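Local coordinates for protein cortical-lytic enzyme (Clostridium perfringens, PDB 5JIP) that takes part in hydrolysis of the spore cortex during germination, as a family 25 glycoside hydrolase that probably cleaves peptidoglycan as a muramidase, at residues 45-48 against 49-53; 85-88 against 89-93; 53-56 against 57-61; 130-133 against 134-138. One frame throughout, in Å; residues are numbered along the deposited sequence.

Interaction 1 (45-48 against 49-53); sequences SGTG and KLRID
Arg-51 reaches back across the turn and lays its side chain over the hydroxyl of Thr-47, the two side chains crossing at about a right angle. From CB the chain leaves with CG anti to the carbonyl carbon (chi1 -66°) and then runs extended to NE. CG comes within 4.1 Å of Thr-47 OG1, and CD closes to 3.5 Å of the same oxygen. NE is also 3.5 Å from Thr-47 OG1, but its N-H is poorly aimed, so this is a contact and not a hydrogen bond. OG1 sits over one face of the guanidinium, offset toward the rim. At the tip, NH1 lies against the methyl CG2 of Thr-47, while Lys-49 CE lies at the edge of the same guanidinium, in its plane.

The backbone beneath is the loop of a beta-hairpin between strand 38-44 and the short strand 51-52 of this TIM-barrel domain. Ser-45 to Gly-48 make a type I turn, closed by Gly-48 N bonding to Ser-45 O at 3.0 Å. One water spans the loop, accepting from Thr-47 N and donating to Lys-49 O. Lys-49 O also receives a fairly straight CA-H...O contact from Ser-45 CA (3.5 Å, angle at H 165°). On the buried side Ser-45 OG touches the methyl CD2 of Leu-50 at 3.7 Å, and both residues pack on His-74 of strand 70-75. Helix 83-100 covers this side too, with Gln-88 meeting Ser-45 and Gln-91 meeting Leu-50.

Interaction 2 (85-88 against 89-93); sequences AVIQ and ADQFI
Ala-89 N bonds to Ala-85 O, Asp-90 N to Val-86 O, Gln-91 N to Ile-87 O and Phe-92 N to Gln-88 O, all four at 2.9 Å, in regular alpha-helical i to i+4 steps. Among the side chains, Ile-87 and Gln-91 lie alongside one another, pointing the same way. The branch methyl CG2 of Ile-87 meets Gln-91 NE2 at 3.6 Å and is equally close to CD. Gln-91 CG stands anti to the carbonyl carbon (chi1 -71°), which turns the chain back over the preceding helical turn and brings OE1 to 3.5 Å from Gln-88 CA.

The helix is the crossover of a beta-alpha-beta unit, joining strands 70-75 and 111-113 of the TIM barrel. Val-86 and Asp-90 also run side by side, CG1 touching OD2 at 4.0 Å, but the carboxylate of Asp-90 finds its strong partner in Arg-137 of helix 124-142. Gln-88 and Gln-91 cross at a slant, CG of the first 3.8 Å from OE1 of the second, with their amide planes 34° apart. The buried amide of Gln-88 is satisfied at both ends, OE1 by His-74 NE2 and NE2 by the carbonyl oxygen of Lys-77.

Interaction 3 (53-56 against 57-61); sequences DNKF and LEFAK
Lys-55 meets Phe-59 through a CH-pi contact: CB stands 3.6 Å from the ring centroid and 12° off the ring normal, squarely over one face. Its chain bends at chi2 (-75°), and CG and CD follow across the ring. The remaining apolar contacts belong to Phe-56, whose CE1 touches Ala-60 CB at 3.8 Å and whose CD2 meets the Leu-57 methyl CD2 at 4.0 Å. Phe-56 and Ala-60 both pack on Leu-40 of strand 38-44.

Lys-55 and Glu-58 also pair by charge: they run alongside each other, and Lys-55 NZ forms a salt bridge with Glu-58 OE1, its hydrogen bond weak at 3.4 Å. A water donates both to this OE1 and to Asn-54 O.

Backbone bonds start the helix. Phe-59 N bonds to Lys-55 O at 2.7 Å, and Ala-60 N to Phe-56 O. Ahead of them Asp-53 OD1 accepts from Lys-55 N at 2.8 Å, a capping bond in an Asx turn. Two further waters accept from Leu-57 N and Glu-58 N and donate to Asp-53 O and Asn-54 O.

Thus the Asp-53 carboxylate takes Lys-55 N just ahead of helix 56-66, and waters take Leu-57 N and Glu-58 N in its first turn. The negative charge of Asp-53, itself paired with Arg-41, would be expected to suit the positive end of the helix dipole.

Interaction 4 (130-133 against 134-138); sequences WIDR and FRDRF
The indole of Trp-130 and the ring of Phe-134 lie side by side and point the same way, meeting obliquely with planes at 32° and centroids 5.8 Å apart. The closest approach is Trp-130 CH2 to Phe-134 CD2, at 3.9 Å. The indole NE1 bonds outside, to Ser-84 OG.

At the edge of the Arg-135 guanidinium sits the carboxylate of Asp-132, its plane turned 62° from that of the guanidinium. Arg-135 grips Asp-132 OD1 side-on with two nitrogens, NH2 at 2.7 Å and NE at 3.0 Å. NH2 comes on the syn side but out of the carboxylate plane, and NE nearly along the C-O bond. A bend at chi2 and another at chi3 (-69°) fold the arginine back to this grip. Asp-136 OD1 lies well out of the guanidinium plane, a long charge pairing with Arg-135 NE at 3.7 Å. Asp-132 OD1 and Asp-136 OD1 are 4.2 Å apart, a likely repulsion offset by Arg-135 and by Lys-280 of the second subunit, which bridges to both.

This is the crossover helix of a beta-alpha-beta unit of the TIM barrel (strand 111-113, helix 124-142, strand 147-151), with aromatic rings on its buried side and a salt-bridge network at the subunit interface.

From the N terminus, interaction 1 closes the hairpin loop after strand 38-44, and its last residue, Asp-53, opens interaction 3 at the start of helix 56-66; Ile-52 also packs on Leu-57 there. Interactions 2 and 4 follow along the chain, each a few turns within a longer barrel helix, 83-100 and 124-142. Apart from the shared Asp-53 the contacts run in series, none enclosing or crossing another. In space they form a row, 3, 1, 2, 4, each touching the next. The centres of interactions 2 and 4 are about 9 Å apart, with Ala-85 against Trp-130 and Ala-89 against Phe-134. Interactions 3 and 4 stay apart, nearest atoms about 11 Å.

Interaction 1 (45-48 against 49-53)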
loop_
_atom_site.group_PDB
_atom_site.type_symbol
_atom_site.label_atom_id
_atom_site.label_comp_id
_atom_site.label_asym_id
_atom_site.label_seq_id
_atom_site.Cartn_x
_atom_site.Cartn_y
_atom_site.Cartn_z
ATOM N N SER A 45 32.383 -9.092 7.379
ATOM C CA SER A 45 33.663 -8.466 7.102
ATOM C C SER A 45 34.347 -8.024 8.393
ATOM O O SER A 45 35.311 -7.244 8.345
ATOM C CB SER A 45 33.437 -7.285 6.150
ATOM O OG SER A 45 32.886 -7.727 4.902
ATOM N N GLY A 46 33.863 -8.513 9.535
ATOM C CA GLY A 46 34.370 -8.100 10.832
ATOM C C GLY A 46 35.831 -8.432 11.061
ATOM O O GLY A 46 36.498 -7.772 11.867
ATOM N N THR A 47 36.348 -9.451 10.381
ATOM C CA THR A 47 37.759 -9.801 10.524
ATOM C C THR A 47 38.676 -8.993 9.611
ATOM O O THR A 47 39.895 -9.207 9.655
ATOM C CB THR A 47 38.001 -11.306 10.254
ATOM O OG1 THR A 47 37.833 -11.588 8.862
ATOM C CG2 THR A 47 37.074 -12.172 11.098
ATOM N N GLY A 48 38.132 -8.082 8.786
ATOM C CA GLY A 48 38.911 -7.285 7.859
ATOM C C GLY A 48 38.784 -7.696 6.409
ATOM O O GLY A 48 39.201 -6.937 5.529
ATOM N N LYS A 49 38.219 -8.868 6.136
ATOM C CA LYS A 49 37.906 -9.300 4.783
ATOM C C LYS A 49 36.582 -10.055 4.820
ATOM O O LYS A 49 36.164 -10.550 5.870
ATOM C CB LYS A 49 39.003 -10.194 4.189
ATOM C CG LYS A 49 39.056 -11.631 4.748
ATOM C CD LYS A 49 39.967 -12.543 3.894
ATOM C CE LYS A 49 39.707 -14.015 4.172
ATOM N NZ LYS A 49 40.953 -14.846 4.093
ATOM N N LEU A 50 35.946 -10.154 3.654
ATOM C CA LEU A 50 34.686 -10.877 3.514
ATOM C C LEU A 50 34.890 -12.372 3.760
ATOM O O LEU A 50 35.711 -13.016 3.097
ATOM C CB LEU A 50 34.116 -10.645 2.115
ATOM C CG LEU A 50 32.677 -11.108 1.825
ATOM C CD1 LEU A 50 32.510 -12.628 1.736
ATOM C CD2 LEU A 50 31.732 -10.557 2.849
ATOM N N ARG A 51 34.142 -12.926 4.704
ATOM C CA ARG A 51 34.113 -14.367 4.935
ATOM C C ARG A 51 32.676 -14.865 4.899
ATOM O O ARG A 51 31.822 -14.350 5.625
ATOM C CB ARG A 51 34.738 -14.720 6.275
ATOM C CG ARG A 51 36.218 -14.427 6.329
ATOM C CD ARG A 51 36.799 -14.715 7.683
ATOM N NE ARG A 51 38.258 -14.796 7.590
ATOM C CZ ARG A 51 39.050 -15.169 8.582
ATOM N NH1 ARG A 51 38.539 -15.501 9.772
ATOM N NH2 ARG A 51 40.360 -15.207 8.378
ATOM N N ILE A 52 32.434 -15.927 4.135
ATOM C CA ILE A 52 31.152 -16.604 4.216
ATOM C C ILE A 52 31.084 -17.327 5.543
ATOM O O ILE A 52 32.075 -17.913 6.005
ATOM C CB ILE A 52 30.967 -17.586 3.045
ATOM C CG1 ILE A 52 29.560 -18.176 3.074
ATOM C CG2 ILE A 52 31.946 -18.748 3.143
ATOM C CD1 ILE A 52 29.180 -18.915 1.790
ATOM N N ASP A 53 29.938 -17.246 6.203
ATOM C CA ASP A 53 29.751 -17.985 7.436
ATOM C C ASP A 53 29.840 -19.481 7.131
ATOM O O ASP A 53 29.295 -19.960 6.134
ATOM C CB ASP A 53 28.401 -17.620 8.073
ATOM C CG ASP A 53 28.099 -18.445 9.311
ATOM O OD1 ASP A 53 27.725 -19.622 9.159
ATOM O OD2 ASP A 53 28.235 -17.928 10.447
HETATM O O HOH W 1 35.142 -11.435 8.421
#

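Interaction 2 (85-88 against 89-93)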
loop_
_atom_site.group_PDB
_atom_site.type_symbol
_atom_site.label_atom_id
_atom_site.label_comp_id
_atom_site.label_asym_id
_atom_site.label_seq_id
_atom_site.Cartn_x
_atom_site.Cartn_y
_atom_site.Cartn_z
ATOM N N ALA A 85 31.043 0.031 0.807
ATOM C CA ALA A 85 29.638 -0.318 1.009
ATOM C C ALA A 85 29.078 -1.027 -0.213
ATOM O O ALA A 85 28.309 -1.994 -0.082
ATOM C CB ALA A 85 28.821 0.924 1.339
ATOM N N VAL A 86 29.468 -0.573 -1.407
ATOM C CA VAL A 86 29.058 -1.244 -2.635
ATOM C C VAL A 86 29.676 -2.631 -2.706
ATOM O O VAL A 86 29.012 -3.603 -3.072
ATOM C CB VAL A 86 29.451 -0.389 -3.857
ATOM C CG1 VAL A 86 29.128 -1.097 -5.150
ATOM C CG2 VAL A 86 28.761 0.948 -3.805
ATOM N N ILE A 87 30.964 -2.747 -2.376
ATOM C CA ILE A 87 31.622 -4.053 -2.419
ATOM C C ILE A 87 30.948 -5.031 -1.473
ATOM O O ILE A 87 30.694 -6.190 -1.830
ATOM C CB ILE A 87 33.116 -3.913 -2.093
ATOM C CG1 ILE A 87 33.817 -3.214 -3.255
ATOM C CG2 ILE A 87 33.742 -5.281 -1.761
ATOM C CD1 ILE A 87 35.175 -2.687 -2.876
ATOM N N GLN A 88 30.707 -4.608 -0.232
ATOM C CA GLN A 88 30.107 -5.522 0.725
ATOM C C GLN A 88 28.683 -5.869 0.330
ATOM O O GLN A 88 28.275 -7.028 0.458
ATOM C CB GLN A 88 30.162 -4.947 2.127
ATOM C CG GLN A 88 31.569 -5.057 2.717
ATOM C CD GLN A 88 31.702 -4.405 4.054
ATOM O OE1 GLN A 88 30.917 -4.657 4.978
ATOM N NE2 GLN A 88 32.728 -3.574 4.185
ATOM N N ALA A 89 27.921 -4.897 -0.182
ATOM C CA ALA A 89 26.577 -5.230 -0.652
ATOM C C ALA A 89 26.631 -6.252 -1.784
ATOM O O ALA A 89 25.855 -7.220 -1.802
ATOM C CB ALA A 89 25.827 -3.977 -1.104
ATOM N N ASP A 90 27.547 -6.070 -2.736
ATOM C CA ASP A 90 27.646 -7.036 -3.823
ATOM C C ASP A 90 28.060 -8.406 -3.306
ATOM O O ASP A 90 27.597 -9.427 -3.816
ATOM C CB ASP A 90 28.638 -6.560 -4.885
ATOM C CG ASP A 90 28.078 -5.453 -5.771
ATOM O OD1 ASP A 90 26.865 -5.141 -5.708
ATOM O OD2 ASP A 90 28.859 -4.888 -6.546
ATOM N N GLN A 91 28.955 -8.449 -2.310
ATOM C CA GLN A 91 29.398 -9.734 -1.763
ATOM C C GLN A 91 28.258 -10.446 -1.053
ATOM O O GLN A 91 28.087 -11.664 -1.191
ATOM C CB GLN A 91 30.558 -9.517 -0.796
ATOM C CG GLN A 91 31.879 -9.110 -1.467
ATOM C CD GLN A 91 32.913 -8.578 -0.470
ATOM O OE1 GLN A 91 32.564 -8.051 0.581
ATOM N NE2 GLN A 91 34.183 -8.704 -0.810
ATOM N N PHE A 92 27.482 -9.696 -0.272
ATOM C CA PHE A 92 26.324 -10.242 0.425
ATOM C C PHE A 92 25.307 -10.814 -0.563
ATOM O O PHE A 92 24.799 -11.928 -0.372
ATOM C CB PHE A 92 25.735 -9.128 1.286
ATOM C CG PHE A 92 24.582 -9.540 2.173
ATOM C CD1 PHE A 92 24.529 -10.789 2.780
ATOM C CD2 PHE A 92 23.558 -8.635 2.422
ATOM C CE1 PHE A 92 23.473 -11.122 3.609
ATOM C CE2 PHE A 92 22.505 -8.971 3.250
ATOM C CZ PHE A 92 22.453 -10.211 3.842
ATOM N N ILE A 93 25.026 -10.076 -1.631
ATOM C CA ILE A 93 24.108 -10.522 -2.679
ATOM C C ILE A 93 24.562 -11.858 -3.247
ATOM O O ILE A 93 23.755 -12.752 -3.502
ATOM C CB ILE A 93 24.010 -9.441 -3.776
ATOM C CG1 ILE A 93 23.217 -8.252 -3.249
ATOM C CG2 ILE A 93 23.371 -9.993 -5.064
ATOM C CD1 ILE A 93 23.340 -7.008 -4.110
#

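Interaction 3 (53-56 against 57-61)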
loop_
_atom_site.group_PDB
_atom_site.type_symbol
_atom_site.label_atom_id
_atom_site.label_comp_id
_atom_site.label_asym_id
_atom_site.label_seq_id
_atom_site.Cartn_x
_atom_site.Cartn_y
_atom_site.Cartn_z
ATOM N N ASP A 53 29.938 -17.246 6.203
ATOM C CA ASP A 53 29.751 -17.985 7.436
ATOM C C ASP A 53 29.840 -19.481 7.131
ATOM O O ASP A 53 29.295 -19.960 6.134
ATOM C CB ASP A 53 28.401 -17.620 8.073
ATOM C CG ASP A 53 28.099 -18.445 9.311
ATOM O OD1 ASP A 53 27.725 -19.622 9.159
ATOM O OD2 ASP A 53 28.235 -17.928 10.447
ATOM N N ASN A 54 30.570 -20.220 7.969
ATOM C CA ASN A 54 30.908 -21.605 7.636
ATOM C C ASN A 54 29.761 -22.594 7.812
ATOM O O ASN A 54 29.913 -23.758 7.407
ATOM C CB ASN A 54 32.103 -22.054 8.465
ATOM C CG ASN A 54 33.379 -21.376 8.015
ATOM O OD1 ASN A 54 33.722 -21.424 6.829
ATOM N ND2 ASN A 54 34.054 -20.701 8.935
ATOM N N LYS A 55 28.636 -22.181 8.415
ATOM C CA LYS A 55 27.442 -23.007 8.484
ATOM C C LYS A 55 26.287 -22.460 7.651
ATOM O O LYS A 55 25.268 -23.146 7.513
ATOM C CB LYS A 55 26.977 -23.159 9.946
ATOM C CG LYS A 55 27.904 -24.011 10.830
ATOM C CD LYS A 55 27.744 -25.458 10.496
ATOM C CE LYS A 55 28.314 -26.318 11.601
ATOM N NZ LYS A 55 28.198 -27.768 11.258
ATOM N N PHE A 56 26.435 -21.275 7.046
ATOM C CA PHE A 56 25.311 -20.668 6.343
ATOM C C PHE A 56 24.713 -21.602 5.290
ATOM O O PHE A 56 23.501 -21.842 5.274
ATOM C CB PHE A 56 25.733 -19.345 5.712
ATOM C CG PHE A 56 24.678 -18.756 4.830
ATOM C CD1 PHE A 56 23.415 -18.513 5.337
ATOM C CD2 PHE A 56 24.933 -18.468 3.506
ATOM C CE1 PHE A 56 22.414 -18.017 4.543
ATOM C CE2 PHE A 56 23.945 -17.960 2.699
ATOM C CZ PHE A 56 22.671 -17.728 3.218
ATOM N N LEU A 57 25.530 -22.114 4.377
ATOM C CA LEU A 57 24.952 -22.917 3.308
ATOM C C LEU A 57 24.192 -24.109 3.880
ATOM O O LEU A 57 23.049 -24.380 3.494
ATOM C CB LEU A 57 26.041 -23.373 2.334
ATOM C CG LEU A 57 26.823 -22.266 1.645
ATOM C CD1 LEU A 57 27.840 -22.881 0.712
ATOM C CD2 LEU A 57 25.895 -21.343 0.909
ATOM N N GLU A 58 24.771 -24.768 4.865
ATOM C CA GLU A 58 24.129 -25.939 5.443
ATOM C C GLU A 58 22.861 -25.567 6.188
ATOM O O GLU A 58 21.827 -26.237 6.055
ATOM C CB GLU A 58 25.108 -26.615 6.380
ATOM C CG GLU A 58 24.522 -27.666 7.272
ATOM C CD GLU A 58 25.526 -28.226 8.295
ATOM O OE1 GLU A 58 26.751 -28.025 8.137
ATOM O OE2 GLU A 58 25.077 -28.866 9.270
ATOM N N PHE A 59 22.934 -24.493 6.983
ATOM C CA PHE A 59 21.796 -24.072 7.781
ATOM C C PHE A 59 20.649 -23.609 6.887
ATOM O O PHE A 59 19.482 -23.895 7.171
ATOM C CB PHE A 59 22.224 -22.944 8.719
ATOM C CG PHE A 59 22.979 -23.379 9.964
ATOM C CD1 PHE A 59 23.246 -24.708 10.237
ATOM C CD2 PHE A 59 23.429 -22.428 10.864
ATOM C CE1 PHE A 59 23.922 -25.073 11.401
ATOM C CE2 PHE A 59 24.119 -22.791 12.001
ATOM C CZ PHE A 59 24.346 -24.130 12.269
ATOM N N ALA A 60 20.959 -22.825 5.852
ATOM C CA ALA A 60 19.909 -22.291 4.991
ATOM C C ALA A 60 19.240 -23.401 4.199
ATOM O O ALA A 60 18.022 -23.380 3.986
ATOM C CB ALA A 60 20.479 -21.228 4.046
ATOM N N LYS A 61 20.025 -24.376 3.743
ATOM C CA LYS A 61 19.444 -25.486 2.993
ATOM C C LYS A 61 18.465 -26.277 3.850
ATOM O O LYS A 61 17.374 -26.647 3.383
ATOM C CB LYS A 61 20.540 -26.394 2.469
ATOM C CG LYS A 61 20.046 -27.401 1.470
ATOM C CD LYS A 61 21.203 -28.182 0.874
ATOM C CE LYS A 61 20.738 -28.989 -0.345
ATOM N NZ LYS A 61 21.879 -29.744 -0.961
HETATM O O HOH W 2 28.537 -22.125 4.596
HETATM O O HOH W 3 27.582 -24.639 5.334
HETATM O O HOH W 4 28.498 -26.645 7.078
#

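Interaction 4 (130-133 against 134-138)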
loop_
_atom_site.group_PDB
_atom_site.type_symbol
_atom_site.label_atom_id
_atom_site.label_comp_id
_atom_site.label_asym_id
_atom_site.label_seq_id
_atom_site.Cartn_x
_atom_site.Cartn_y
_atom_site.Cartn_z
ATOM N N TRP A 130 27.482 5.448 4.885
ATOM C CA TRP A 130 27.942 4.115 4.495
ATOM C C TRP A 130 26.789 3.116 4.481
ATOM O O TRP A 130 26.611 2.372 3.516
ATOM C CB TRP A 130 29.057 3.655 5.434
ATOM C CG TRP A 130 29.717 2.418 4.977
ATOM C CD1 TRP A 130 30.879 2.314 4.253
ATOM C CD2 TRP A 130 29.259 1.077 5.190
ATOM N NE1 TRP A 130 31.158 0.995 4.002
ATOM C CE2 TRP A 130 30.180 0.216 4.568
ATOM C CE3 TRP A 130 28.150 0.520 5.848
ATOM C CZ2 TRP A 130 30.041 -1.187 4.604
ATOM C CZ3 TRP A 130 28.012 -0.852 5.870
ATOM C CH2 TRP A 130 28.958 -1.693 5.256
ATOM N N ILE A 131 25.969 3.113 5.536
ATOM C CA ILE A 131 24.801 2.240 5.579
ATOM C C ILE A 131 23.863 2.541 4.417
ATOM O O ILE A 131 23.378 1.639 3.730
ATOM C CB ILE A 131 24.084 2.403 6.923
ATOM C CG1 ILE A 131 25.015 1.977 8.044
ATOM C CG2 ILE A 131 22.737 1.651 6.912
ATOM C CD1 ILE A 131 24.462 2.311 9.406
ATOM N N ASP A 132 23.587 3.825 4.199
ATOM C CA ASP A 132 22.665 4.259 3.160
ATOM C C ASP A 132 23.152 3.833 1.779
ATOM O O ASP A 132 22.356 3.466 0.912
ATOM C CB ASP A 132 22.534 5.782 3.269
ATOM C CG ASP A 132 21.252 6.325 2.669
ATOM O OD1 ASP A 132 20.267 5.575 2.508
ATOM O OD2 ASP A 132 21.244 7.533 2.369
ATOM N N ARG A 133 24.470 3.883 1.548
ATOM C CA ARG A 133 25.001 3.447 0.269
ATOM C C ARG A 133 24.843 1.946 0.103
ATOM O O ARG A 133 24.503 1.463 -0.985
ATOM C CB ARG A 133 26.482 3.843 0.159
ATOM C CG ARG A 133 27.203 3.244 -1.053
ATOM C CD ARG A 133 26.650 3.759 -2.383
ATOM N NE ARG A 133 26.743 5.216 -2.461
ATOM C CZ ARG A 133 27.780 5.884 -2.965
ATOM N NH1 ARG A 133 27.764 7.215 -2.986
ATOM N NH2 ARG A 133 28.834 5.235 -3.453
ATOM N N PHE A 134 25.121 1.201 1.169
ATOM C CA PHE A 134 24.906 -0.246 1.157
ATOM C C PHE A 134 23.447 -0.551 0.836
ATOM O O PHE A 134 23.145 -1.334 -0.070
ATOM C CB PHE A 134 25.308 -0.832 2.507
ATOM C CG PHE A 134 25.291 -2.356 2.552
ATOM C CD1 PHE A 134 24.094 -3.064 2.576
ATOM C CD2 PHE A 134 26.475 -3.067 2.581
ATOM C CE1 PHE A 134 24.082 -4.472 2.615
ATOM C CE2 PHE A 134 26.471 -4.484 2.637
ATOM C CZ PHE A 134 25.273 -5.173 2.648
ATOM N N ARG A 135 22.532 0.132 1.517
ATOM C CA ARG A 135 21.106 -0.037 1.237
ATOM C C ARG A 135 20.764 0.260 -0.227
ATOM O O ARG A 135 20.018 -0.496 -0.872
ATOM C CB ARG A 135 20.306 0.853 2.186
ATOM C CG ARG A 135 18.800 0.839 1.972
ATOM C CD ARG A 135 18.337 2.043 1.207
ATOM N NE ARG A 135 18.486 3.256 2.019
ATOM C CZ ARG A 135 17.553 3.783 2.808
ATOM N NH1 ARG A 135 16.353 3.242 2.883
ATOM N NH2 ARG A 135 17.817 4.886 3.511
ATOM N N ASP A 136 21.276 1.369 -0.772
ATOM C CA ASP A 136 20.951 1.719 -2.156
ATOM C C ASP A 136 21.429 0.647 -3.129
ATOM O O ASP A 136 20.704 0.253 -4.054
ATOM C CB ASP A 136 21.566 3.083 -2.529
ATOM C CG ASP A 136 20.852 4.257 -1.883
ATOM O OD1 ASP A 136 19.726 4.086 -1.367
ATOM O OD2 ASP A 136 21.420 5.368 -1.903
ATOM N N ARG A 137 22.664 0.192 -2.972
ATOM C CA ARG A 137 23.176 -0.862 -3.837
ATOM C C ARG A 137 22.370 -2.136 -3.676
ATOM O O ARG A 137 21.974 -2.769 -4.665
ATOM C CB ARG A 137 24.645 -1.127 -3.523
ATOM C CG ARG A 137 25.308 -2.182 -4.404
ATOM C CD ARG A 137 25.357 -1.720 -5.837
ATOM N NE ARG A 137 26.305 -2.519 -6.600
ATOM C CZ ARG A 137 26.847 -2.138 -7.749
ATOM N NH1 ARG A 137 26.521 -0.959 -8.288
ATOM N NH2 ARG A 137 27.707 -2.948 -8.356
ATOM N N PHE A 138 22.136 -2.545 -2.427
ATOM C CA PHE A 138 21.467 -3.821 -2.183
ATOM C C PHE A 138 20.078 -3.853 -2.815
ATOM O O PHE A 138 19.730 -4.793 -3.545
ATOM C CB PHE A 138 21.352 -4.100 -0.695
ATOM C CG PHE A 138 20.825 -5.470 -0.426
ATOM C CD1 PHE A 138 21.688 -6.543 -0.373
ATOM C CD2 PHE A 138 19.448 -5.702 -0.346
ATOM C CE1 PHE A 138 21.207 -7.819 -0.180
ATOM C CE2 PHE A 138 18.959 -6.988 -0.152
ATOM C CZ PHE A 138 19.823 -8.036 -0.066
#